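Local coordinates for protein pyridoxamine 5-phosphate-dependent dehydrase (Escherichia coli, PDB 3B8X) that catalyses removal of the C3' hydroxyl from GDP-4-keto-6-deoxy-D-mannose by combined transamination and deoxygenation, a step toward the L-colitose of the O-antigen, at residues E82-A87 with D127-I132; N112-D117 with D293-T298; I214-W219 with N250-E255. The protein carries 1 engineered substitution. One frame throughout, in Å; residues are numbered along the deposited sequence.

Interaction 1 (E82-A87 with D127-I132); sequences EIIVPA and DSTKAI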
loop_
_atom_site.group_PDB
_atom_site.type_symbol
_atom_site.label_atom_id
_atom_site.label_comp_id
_atom_site.label_asym_id
_atom_site.label_seq_id
_atom_site.Cartn_x
_atom_site.Cartn_y
_atom_site.Cartn_z
ATOM N N GLU B 82 20.469 -11.457 8.848
ATOM C CA GLU B 82 19.915 -12.727 8.382
ATOM C C GLU B 82 18.522 -13.101 8.900
ATOM O O GLU B 82 18.273 -13.130 10.114
ATOM C CB GLU B 82 20.879 -13.895 8.621
ATOM C CG GLU B 82 20.321 -15.246 8.090
ATOM C CD GLU B 82 21.201 -16.443 8.436
ATOM O OE1 GLU B 82 22.303 -16.534 7.837
ATOM O OE2 GLU B 82 20.804 -17.252 9.319
ATOM N N ILE B 83 17.641 -13.418 7.944
ATOM C CA ILE B 83 16.276 -13.876 8.218
ATOM C C ILE B 83 16.029 -15.160 7.384
ATOM O O ILE B 83 16.331 -15.222 6.169
ATOM C CB ILE B 83 15.180 -12.773 7.985
ATOM C CG1 ILE B 83 13.784 -13.315 8.306
ATOM C CG2 ILE B 83 15.157 -12.281 6.552
ATOM C CD1 ILE B 83 12.869 -12.342 9.018
ATOM N N ILE B 84 15.521 -16.194 8.064
ATOM C CA ILE B 84 15.231 -17.497 7.451
ATOM C C ILE B 84 13.714 -17.532 7.168
ATOM O O ILE B 84 12.909 -17.053 7.966
ATOM C CB ILE B 84 15.491 -18.632 8.495
ATOM C CG1 ILE B 84 16.988 -18.851 8.719
ATOM C CG2 ILE B 84 14.783 -19.934 8.118
ATOM C CD1 ILE B 84 17.267 -19.672 9.963
ATOM N N VAL B 85 13.331 -18.066 6.018
ATOM C CA VAL B 85 11.924 -18.193 5.646
ATOM C C VAL B 85 11.816 -19.556 4.949
ATOM O O VAL B 85 12.814 -20.023 4.359
ATOM C CB VAL B 85 11.558 -17.191 4.521
ATOM C CG1 VAL B 85 11.482 -15.792 5.063
ATOM C CG2 VAL B 85 12.563 -17.277 3.391
ATOM N N PRO B 86 10.616 -20.143 4.946
ATOM C CA PRO B 86 10.380 -21.395 4.197
ATOM C C PRO B 86 10.398 -21.084 2.700
ATOM O O PRO B 86 10.281 -19.928 2.276
ATOM C CB PRO B 86 8.968 -21.807 4.635
ATOM C CG PRO B 86 8.297 -20.495 4.954
ATOM C CD PRO B 86 9.398 -19.688 5.643
ATOM N N ALA B 87 10.586 -22.125 1.909
ATOM C CA ALA B 87 10.730 -22.071 0.467
ATOM C C ALA B 87 9.414 -21.855 -0.243
ATOM O O ALA B 87 9.410 -21.606 -1.434
ATOM C CB ALA B 87 11.379 -23.377 -0.047
ATOM N N ASP B 127 24.678 -18.435 14.338
ATOM C CA ASP B 127 24.772 -17.252 15.198
ATOM C C ASP B 127 24.413 -15.968 14.450
ATOM O O ASP B 127 24.188 -14.928 15.077
ATOM C CB ASP B 127 26.178 -17.107 15.770
ATOM C CG ASP B 127 26.545 -18.241 16.696
ATOM O OD1 ASP B 127 25.626 -18.772 17.368
ATOM O OD2 ASP B 127 27.746 -18.598 16.739
ATOM N N SER B 128 24.418 -16.057 13.118
ATOM C CA SER B 128 24.159 -14.933 12.240
ATOM C C SER B 128 22.667 -14.781 11.996
ATOM O O SER B 128 22.220 -13.743 11.518
ATOM C CB SER B 128 24.934 -15.108 10.927
ATOM O OG SER B 128 24.391 -16.137 10.110
ATOM N N THR B 129 21.905 -15.789 12.417
ATOM C CA THR B 129 20.455 -15.778 12.265
ATOM C C THR B 129 19.852 -14.770 13.228
ATOM O O THR B 129 19.983 -14.919 14.446
ATOM C CB THR B 129 19.847 -17.166 12.529
ATOM O OG1 THR B 129 20.429 -18.113 11.624
ATOM C CG2 THR B 129 18.354 -17.105 12.332
ATOM N N LYS B 130 19.197 -13.754 12.657
ATOM C CA LYS B 130 18.588 -12.662 13.415
ATOM C C LYS B 130 17.063 -12.827 13.581
ATOM O O LYS B 130 16.468 -12.356 14.568
ATOM C CB LYS B 130 18.820 -11.335 12.679
ATOM C CG LYS B 130 20.236 -10.852 12.706
ATOM C CD LYS B 130 20.731 -10.720 14.145
ATOM C CE LYS B 130 22.243 -10.538 14.227
ATOM N NZ LYS B 130 22.637 -9.642 15.362
ATOM N N ALA B 131 16.435 -13.507 12.628
ATOM C CA ALA B 131 14.996 -13.676 12.666
ATOM C C ALA B 131 14.534 -14.926 11.930
ATOM O O ALA B 131 15.216 -15.450 11.059
ATOM C CB ALA B 131 14.350 -12.446 12.007
ATOM N N ILE B 132 13.325 -15.336 12.232
ATOM C CA ILE B 132 12.731 -16.465 11.549
ATOM C C ILE B 132 11.310 -16.022 11.190
ATOM O O ILE B 132 10.473 -15.799 12.060
ATOM C CB ILE B 132 12.639 -17.701 12.466
ATOM C CG1 ILE B 132 13.971 -17.953 13.171
ATOM C CG2 ILE B 132 12.196 -18.949 11.667
ATOM C CD1 ILE B 132 14.291 -19.425 13.312
HETATM O O HOH W 1 23.102 -11.569 10.699
#

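Interaction 2 (N112-D117 with D293-T298); sequences NTLNID and DVQQET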
loop_
_atom_site.group_PDB
_atom_site.type_symbol
_atom_site.label_atom_id
_atom_site.label_comp_id
_atom_site.label_asym_id
_atom_site.label_seq_id
_atom_site.Cartn_x
_atom_site.Cartn_y
_atom_site.Cartn_z
ATOM N N ASN B 112 4.809 -33.025 4.072
ATOM C CA ASN B 112 3.561 -33.443 4.687
ATOM C C ASN B 112 2.783 -32.267 5.248
ATOM O O ASN B 112 1.593 -32.097 4.939
ATOM C CB ASN B 112 3.839 -34.472 5.756
ATOM C CG ASN B 112 4.121 -35.811 5.147
ATOM O OD1 ASN B 112 3.229 -36.394 4.536
ATOM N ND2 ASN B 112 5.368 -36.243 5.194
ATOM N N THR B 113 3.429 -31.486 6.116
ATOM C CA THR B 113 2.756 -30.323 6.691
ATOM C C THR B 113 2.650 -29.101 5.777
ATOM O O THR B 113 1.796 -28.234 6.011
ATOM C CB THR B 113 3.441 -29.821 7.917
ATOM O OG1 THR B 113 4.718 -29.309 7.549
ATOM C CG2 THR B 113 3.573 -30.932 8.913
ATOM N N LEU B 114 3.541 -29.051 4.779
ATOM C CA LEU B 114 3.691 -27.946 3.816
ATOM C C LEU B 114 4.371 -26.780 4.451
ATOM O O LEU B 114 4.644 -25.798 3.770
ATOM C CB LEU B 114 2.360 -27.471 3.204
ATOM C CG LEU B 114 1.490 -28.550 2.530
ATOM C CD1 LEU B 114 0.353 -27.851 1.801
ATOM C CD2 LEU B 114 2.332 -29.449 1.605
ATOM N N ASN B 115 4.684 -26.910 5.740
ATOM C CA ASN B 115 5.403 -25.844 6.478
ATOM C C ASN B 115 6.917 -26.106 6.506
ATOM O O ASN B 115 7.377 -27.150 5.988
ATOM C CB ASN B 115 4.810 -25.652 7.876
ATOM C CG ASN B 115 3.425 -25.025 7.836
ATOM O OD1 ASN B 115 3.088 -24.279 6.923
ATOM N ND2 ASN B 115 2.612 -25.353 8.808
ATOM N N ILE B 116 7.680 -25.113 6.976
ATOM C CA ILE B 116 9.142 -25.186 7.005
ATOM C C ILE B 116 9.588 -26.505 7.679
ATOM O O ILE B 116 9.003 -26.932 8.656
ATOM C CB ILE B 116 9.725 -24.001 7.784
ATOM C CG1 ILE B 116 11.253 -23.871 7.564
ATOM C CG2 ILE B 116 9.383 -24.170 9.216
ATOM C CD1 ILE B 116 11.837 -22.500 7.845
ATOM N N ASP B 117 10.566 -27.159 7.084
ATOM C CA ASP B 117 11.020 -28.407 7.620
ATOM C C ASP B 117 11.706 -28.180 8.934
ATOM O O ASP B 117 12.704 -27.482 9.016
ATOM C CB ASP B 117 11.973 -29.068 6.660
ATOM C CG ASP B 117 12.318 -30.436 7.116
ATOM O OD1 ASP B 117 11.381 -31.215 7.324
ATOM O OD2 ASP B 117 13.489 -30.701 7.386
ATOM N N ASP B 293 -1.317 -37.410 -2.102
ATOM C CA ASP B 293 -1.147 -37.192 -0.658
ATOM C C ASP B 293 -1.842 -35.911 -0.252
ATOM O O ASP B 293 -1.928 -34.963 -1.030
ATOM C CB ASP B 293 0.341 -37.065 -0.292
ATOM C CG ASP B 293 1.025 -38.409 -0.211
ATOM O OD1 ASP B 293 0.463 -39.270 0.502
ATOM O OD2 ASP B 293 2.057 -38.624 -0.905
ATOM N N VAL B 294 -2.362 -35.876 0.968
ATOM C CA VAL B 294 -3.003 -34.654 1.450
ATOM C C VAL B 294 -2.146 -33.961 2.533
ATOM O O VAL B 294 -1.051 -34.423 2.889
ATOM C CB VAL B 294 -4.411 -34.960 1.987
ATOM C CG1 VAL B 294 -5.305 -35.557 0.850
ATOM C CG2 VAL B 294 -4.342 -35.928 3.160
ATOM N N GLN B 295 -2.604 -32.830 3.053
ATOM C CA GLN B 295 -1.810 -32.132 4.055
ATOM C C GLN B 295 -1.945 -32.801 5.440
ATOM O O GLN B 295 -3.045 -33.173 5.862
ATOM C CB GLN B 295 -2.200 -30.629 4.129
ATOM C CG GLN B 295 -1.377 -29.700 5.075
ATOM C CD GLN B 295 -1.737 -28.224 4.870
ATOM O OE1 GLN B 295 -2.864 -27.913 4.480
ATOM N NE2 GLN B 295 -0.777 -27.321 5.090
ATOM N N GLN B 296 -0.799 -32.974 6.095
ATOM C CA GLN B 296 -0.766 -33.477 7.453
ATOM C C GLN B 296 -0.972 -32.294 8.369
ATOM O O GLN B 296 -0.144 -31.364 8.372
ATOM C CB GLN B 296 0.594 -34.051 7.799
ATOM C CG GLN B 296 0.696 -34.396 9.280
ATOM C CD GLN B 296 2.087 -34.903 9.637
ATOM O OE1 GLN B 296 2.815 -34.273 10.412
ATOM N NE2 GLN B 296 2.490 -36.006 9.014
ATOM N N GLU B 297 -2.033 -32.368 9.166
ATOM C CA GLU B 297 -2.394 -31.323 10.109
ATOM C C GLU B 297 -1.514 -31.211 11.354
ATOM O O GLU B 297 -1.230 -32.212 12.009
ATOM C CB GLU B 297 -3.829 -31.571 10.597
ATOM C CG GLU B 297 -4.338 -30.468 11.540
ATOM C CD GLU B 297 -5.808 -30.598 11.790
ATOM O OE1 GLU B 297 -6.281 -31.748 11.722
ATOM O OE2 GLU B 297 -6.504 -29.583 12.007
ATOM N N THR B 298 -1.165 -29.977 11.709
ATOM C CA THR B 298 -0.440 -29.665 12.956
ATOM C C THR B 298 -1.451 -28.847 13.812
ATOM O O THR B 298 -2.223 -28.067 13.262
ATOM C CB THR B 298 0.831 -28.844 12.633
ATOM O OG1 THR B 298 1.721 -29.676 11.882
ATOM C CG2 THR B 298 1.557 -28.419 13.918
HETATM O O HOH W 2 0.112 -36.346 4.257
HETATM O O HOH W 3 3.138 -27.703 10.872
#

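Interaction 3 (I214-W219 with N250-E255); sequences IRAHGW and NVRPLE. With G4M ([(2R,3S,4R,5R)-5-(2-amino-6-oxo-1,6-dihydro-9H-purin-9-yl)-3,4-dihydroxytetrahydrofuran-2-yl]methyl (2R,3S,4S,5S,6R)-3,4-dihydroxy-5-[({3-hydroxy-2-methyl-5-[(phosphonooxy)methyl]pyridin-4-yl}methyl)amino]-6-methyltetrahydro-2H-pyran-2-yl dihydrogen diphosphate), chain G.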
loop_
_atom_site.group_PDB
_atom_site.type_symbol
_atom_site.label_atom_id
_atom_site.label_comp_id
_atom_site.label_asym_id
_atom_site.label_seq_id
_atom_site.Cartn_x
_atom_site.Cartn_y
_atom_site.Cartn_z
ATOM N N ILE B 214 3.881 4.468 10.899
ATOM C CA ILE B 214 4.240 4.148 9.526
ATOM C C ILE B 214 3.082 3.742 8.613
ATOM O O ILE B 214 3.233 3.711 7.365
ATOM C CB ILE B 214 5.418 3.216 9.447
ATOM C CG1 ILE B 214 5.077 1.886 10.140
ATOM C CG2 ILE B 214 6.659 3.914 9.951
ATOM C CD1 ILE B 214 6.170 0.829 9.885
ATOM N N ARG B 215 1.941 3.404 9.234
ATOM C CA ARG B 215 0.759 3.040 8.441
ATOM C C ARG B 215 0.273 4.288 7.759
ATOM O O ARG B 215 -0.402 4.220 6.747
ATOM C CB ARG B 215 -0.459 2.666 9.308
ATOM C CG ARG B 215 -1.717 2.449 8.467
ATOM C CD ARG B 215 -2.803 1.843 9.349
ATOM N NE ARG B 215 -3.102 2.684 10.524
ATOM C CZ ARG B 215 -3.980 2.369 11.478
ATOM N NH1 ARG B 215 -4.607 1.191 11.460
ATOM N NH2 ARG B 215 -4.199 3.219 12.481
ATOM N N ALA B 216 0.543 5.444 8.366
ATOM C CA ALA B 216 -0.045 6.648 7.803
ATOM C C ALA B 216 0.893 7.834 7.724
ATOM O O ALA B 216 0.930 8.655 8.634
ATOM C CB ALA B 216 -1.294 7.052 8.600
ATOM N N HIS B 217 1.614 7.915 6.620
ATOM C CA HIS B 217 2.490 9.037 6.337
ATOM C C HIS B 217 3.682 9.281 7.226
ATOM O O HIS B 217 4.426 10.230 6.967
ATOM C CB HIS B 217 1.666 10.333 6.263
ATOM C CG HIS B 217 0.468 10.232 5.376
ATOM N ND1 HIS B 217 0.579 10.196 3.999
ATOM C CD2 HIS B 217 -0.863 10.194 5.657
ATOM C CE1 HIS B 217 -0.633 10.156 3.472
ATOM N NE2 HIS B 217 -1.526 10.145 4.452
ATOM N N GLY B 218 3.868 8.473 8.261
ATOM C CA GLY B 218 4.984 8.660 9.168
ATOM C C GLY B 218 4.749 9.852 10.086
ATOM O O GLY B 218 5.664 10.402 10.664
ATOM N N TRP B 219 3.495 10.261 10.212
ATOM C CA TRP B 219 3.156 11.403 11.032
ATOM C C TRP B 219 2.723 10.986 12.438
ATOM O O TRP B 219 2.693 9.801 12.787
ATOM C CB TRP B 219 2.100 12.264 10.322
ATOM C CG TRP B 219 0.686 11.600 10.201
ATOM C CD1 TRP B 219 0.184 10.498 10.858
ATOM C CD2 TRP B 219 -0.356 12.045 9.328
ATOM N NE1 TRP B 219 -1.141 10.294 10.493
ATOM C CE2 TRP B 219 -1.493 11.251 9.587
ATOM C CE3 TRP B 219 -0.478 13.147 8.467
ATOM C CZ2 TRP B 219 -2.701 11.463 8.936
ATOM C CZ3 TRP B 219 -1.701 13.390 7.873
ATOM C CH2 TRP B 219 -2.775 12.528 8.081
ATOM N N ASN B 250 1.474 5.244 3.169
ATOM C CA ASN B 250 0.062 5.425 3.453
ATOM C C ASN B 250 -0.507 4.064 3.013
ATOM O O ASN B 250 -0.629 3.794 1.801
ATOM C CB ASN B 250 -0.615 6.505 2.630
ATOM C CG ASN B 250 -2.145 6.410 2.699
ATOM O OD1 ASN B 250 -2.681 5.479 3.309
ATOM N ND2 ASN B 250 -2.858 7.360 2.053
ATOM N N VAL B 251 -0.775 3.180 3.974
ATOM C CA VAL B 251 -1.420 1.883 3.720
ATOM C C VAL B 251 -2.651 1.730 4.621
ATOM O O VAL B 251 -2.947 0.676 5.162
ATOM C CB VAL B 251 -0.474 0.684 3.879
ATOM C CG1 VAL B 251 0.648 0.816 2.815
ATOM C CG2 VAL B 251 0.095 0.676 5.292
ATOM N N ARG B 252 -3.344 2.836 4.817
ATOM C CA ARG B 252 -4.520 2.815 5.638
ATOM C C ARG B 252 -5.617 1.991 4.943
ATOM O O ARG B 252 -5.656 1.935 3.711
ATOM C CB ARG B 252 -5.011 4.264 5.803
ATOM C CG ARG B 252 -4.131 5.156 6.647
ATOM C CD ARG B 252 -4.827 6.486 6.811
ATOM N NE ARG B 252 -5.069 7.217 5.568
ATOM C CZ ARG B 252 -5.047 8.544 5.476
ATOM N NH1 ARG B 252 -4.812 9.281 6.561
ATOM N NH2 ARG B 252 -5.267 9.139 4.303
ATOM N N PRO B 253 -6.486 1.331 5.717
ATOM C CA PRO B 253 -7.586 0.593 5.110
ATOM C C PRO B 253 -8.713 1.605 5.039
ATOM O O PRO B 253 -8.639 2.663 5.661
ATOM C CB PRO B 253 -7.990 -0.443 6.199
ATOM C CG PRO B 253 -7.461 0.120 7.527
ATOM C CD PRO B 253 -6.473 1.224 7.195
ATOM N N LEU B 254 -9.810 1.230 4.388
ATOM C CA LEU B 254 -10.972 2.121 4.293
ATOM C C LEU B 254 -11.885 1.928 5.494
ATOM O O LEU B 254 -11.932 0.840 6.069
ATOM C CB LEU B 254 -11.749 1.829 3.022
ATOM C CG LEU B 254 -10.968 2.270 1.774
ATOM C CD1 LEU B 254 -11.721 1.890 0.532
ATOM C CD2 LEU B 254 -10.681 3.746 1.837
ATOM N N GLU B 255 -12.661 2.954 5.848
ATOM C CA GLU B 255 -13.595 2.780 6.959
ATOM C C GLU B 255 -14.615 1.632 6.713
ATOM O O GLU B 255 -15.065 0.925 7.629
ATOM C CB GLU B 255 -14.304 4.098 7.228
ATOM C CG GLU B 255 -15.118 4.014 8.444
ATOM C CD GLU B 255 -14.355 4.175 9.762
ATOM O OE1 GLU B 255 -13.199 3.703 9.958
ATOM O OE2 GLU B 255 -14.971 4.757 10.670
HETATM O OP3 G4M G . -2.794 11.371 0.802
HETATM P PL G4M G . -2.325 10.454 -0.424
HETATM O OP1 G4M G . -1.619 9.139 0.077
HETATM O OP2 G4M G . -3.532 10.087 -1.417
HETATM O OP4 G4M G . -1.329 11.272 -1.384
HETATM C C5B G4M G . -0.075 11.484 -0.765
HETATM C C5L G4M G . 0.545 12.786 -1.279
HETATM C C6L G4M G . 1.685 12.756 -2.075
HETATM N N1L G4M G . 2.283 13.866 -2.533
HETATM C C2L G4M G . 1.886 15.064 -2.150
HETATM C C2A G4M G . 2.691 16.264 -2.641
HETATM C C3L G4M G . 0.748 15.202 -1.322
HETATM O O3L G4M G . 0.334 16.424 -0.907
HETATM C C4L G4M G . 0.059 14.038 -0.879
HETATM C C4A G4M G . -1.032 14.129 -0.004
HETATM N N4A G4M G . -1.460 15.325 0.385
HETATM C C4G G4M G . -2.627 15.454 1.122
HETATM C C5G G4M G . -2.496 16.539 2.194
HETATM C C6G G4M G . -2.061 17.844 1.527
HETATM O O5G G4M G . -3.786 16.733 2.775
HETATM C C3G G4M G . -3.063 14.131 1.769
HETATM O O3G G4M G . -4.277 13.686 1.137
HETATM C C2G G4M G . -3.258 14.329 3.294
HETATM O O2G G4M G . -3.856 13.156 3.884
HETATM C C1G G4M G . -4.089 15.604 3.621
HETATM O O1G G4M G . -3.858 16.005 4.983
HETATM P P2 G4M G . -5.331 16.364 5.475
HETATM O O3P G4M G . -6.033 17.463 4.528
HETATM O O4P G4M G . -5.172 17.000 6.935
HETATM O OPP G4M G . -6.198 14.997 5.467
HETATM P P G4M G . -7.320 15.059 6.637
HETATM O O1P G4M G . -6.982 16.085 7.834
HETATM O O2P G4M G . -7.393 13.577 7.264
HETATM O "O5'" G4M G . -8.788 15.380 6.006
HETATM C "C5'" G4M G . -8.874 16.726 5.540
HETATM C "C4'" G4M G . -10.213 17.343 5.965
HETATM O "O4'" G4M G . -11.342 16.641 5.367
HETATM C "C3'" G4M G . -10.393 17.244 7.511
HETATM O "O3'" G4M G . -11.080 18.383 8.035
HETATM C "C2'" G4M G . -11.206 15.941 7.682
HETATM O "O2'" G4M G . -12.093 16.038 8.806
HETATM C "C1'" G4M G . -12.041 15.908 6.394
HETATM N N9 G4M G . -12.281 14.527 5.980
HETATM C C8 G4M G . -11.326 13.617 5.624
HETATM N N7 G4M G . -11.927 12.497 5.309
HETATM C C4 G4M G . -13.503 13.954 5.885
HETATM C C5 G4M G . -13.278 12.647 5.446
HETATM C C6 G4M G . -14.404 11.816 5.234
HETATM O O6 G4M G . -14.285 10.681 4.822
HETATM N N3 G4M G . -14.738 14.382 6.103
HETATM C C2 G4M G . -15.770 13.598 5.912
HETATM N N1 G4M G . -15.627 12.321 5.474
HETATM N N2 G4M G . -17.030 14.083 6.140
#

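Interaction 1 (E82-A87 with D127-I132)
I83 and A131 make the tight part of this pairing of neighbouring parallel strands. Both side chains stand on the same face of the sheet, the CD1 of I83 against the CB of A131, although their 3.3 Å separation is shorter than usual and doubtful in detail. A131 is held by the residues flanking I83: A131 N bonds to E82 O, and A131 O accepts from I84 N at 3.1 Å in a nearly straight bond (167°). On the opposite face I84 and I132 meet more loosely, their CD1 atoms 4.5 Å apart, while the CD1 of I84 also lies 3.7 Å from the CG2 of T129.

Toward the start of the strands the O of E82 takes two donors, the N of K130 at 2.8 Å and the N of A131 at 3.1 Å, so that one carbonyl serves two successive residues. The side chain of K130 leads away from the partner strand to a partly exposed position. Here the contact opens to solvent: S128 is exposed, and a water joins its O to the N of E82. The E82 carboxylate reaches back across this end on an extended chain, with CG anti to the backbone N (chi1 -178°). E82 OE2 lies 2.5 Å from T129 OG1, so short that the exact length is doubtful, and forms a salt bridge with K105. S128 OG, whose main partner is T126, lies 3.1 Å from E82 OE1, at best a weak bond.

Strand 82-86 is flanked by 129-135 on one side and 103-107 on the other within the central mixed sheet. Helix 91-99 covers the I83 face through L97, and I116 packs against I84 on the other face.

Interaction 2 (N112-D117 with D293-T298)
Q295 lays its amide across L114 and, in the same posture, donates to the backbone of T113. Its CG is anti to the backbone N (chi1 -176°) and the chain runs on extended, which carries Q295 NE2 to 2.9 Å from the O of T113. The bond is almost perfectly straight (178°) and lies in the plane of the amide, although the donor stands well above the plane of the T113 carbonyl. The CD1 of L114 sits over one face of this amide, 3.5 Å from Q295 NE2. A second bond, from NE2 to the O of L137, helps to fix the rotation of the group.

T113 and Q296 lie alongside each other, pointing the same way. The CG2 of T113 turns to the OE1 of Q296 and to the OG1 of T298, each at 3.7 Å, while its own OG1 accepts from the N of N115 in an ST turn. Between the backbones, the N of Q296 bonds to the O of N112 at 2.8 Å. Two waters bridge the loops, one between N112 OD1 and the O of V294, the other between N115 ND2 and T298 OG1.

N140 binds both loops, giving its ND2 to the O atoms of T113 and Q296. L114 and Q295 rest on S307 of strand 305-310, V294 packs on helix 255-286, and I116 reaches strand 82-86.

Interaction 3 (I214-W219 with N250-E255)
R252 holds its guanidinium group against the edge of the H217 ring: NE2 of the histidine lies 3.6 Å above one guanidinium face, toward the rim, and the two planes are nearly perpendicular (87°). The sugar hydroxyl oxygen O2G of G4M sits at the guanidinium edge, while W219 approaches obliquely, its CZ2 3.9 Å from NH1 of R252. One face of the indole carries the O of A216 and the CD2 of H217. The H217 ring has the phosphate oxygen OP3 of G4M near its plane, and the CB of N250 approaches obliquely in an off-centre CH-pi contact, 4.2 Å from the ring centroid. W90 of the second subunit meets this ring almost at right angles.

N250 works with both ends of its amide. With CG opposite the backbone N (chi1 165°), N250 ND2 is brought to 2.9 Å from OP1 of the G4M phosphate, to which it donates, as it does to E196 of the second subunit. N250 OD1 accepts from the N of R252 at 3.1 Å, nearly along the C=O direction, closing an Asx turn. E196 also forms a salt bridge with R252 NE, so one carboxylate of the second subunit holds both N250, which binds the phosphate, and R252. The V251 N bonds to the R215 O at 3.0 Å, joining the two loops, and R215, whose CG packs near R252, forms a salt bridge with E40.

A type I' turn from A216 to W219 presents H217 to the ligand. With S59 and S185 of the second subunit also bonded to G4M, this is a composite cofactor-phosphate site at the dimer interface, as expected for an aspartate aminotransferase fold.

Overall arrangement
Interactions 1 and 2 adjoin, their centres 21 Å apart: I116 of the 112-117 loop packs on the central sheet, its CB 3.9 Å from CB of P86 and its CD1 3.9 Å from CG2 of I84. Interaction 3 stands apart, its centre 28 Å from that of interaction 1 and 36 Å from that of interaction 2, across the chain's centre from the latter. It alone of the three touches a ligand. The other G4M copy is the nearer one to interactions 1 and 2, about 13 Å from the side chain of I83 and 11 Å from that of L114, but also about 10 Å from that of V251. Residues of this chain line both pockets, H217 and N250 belonging to the one at interaction 3.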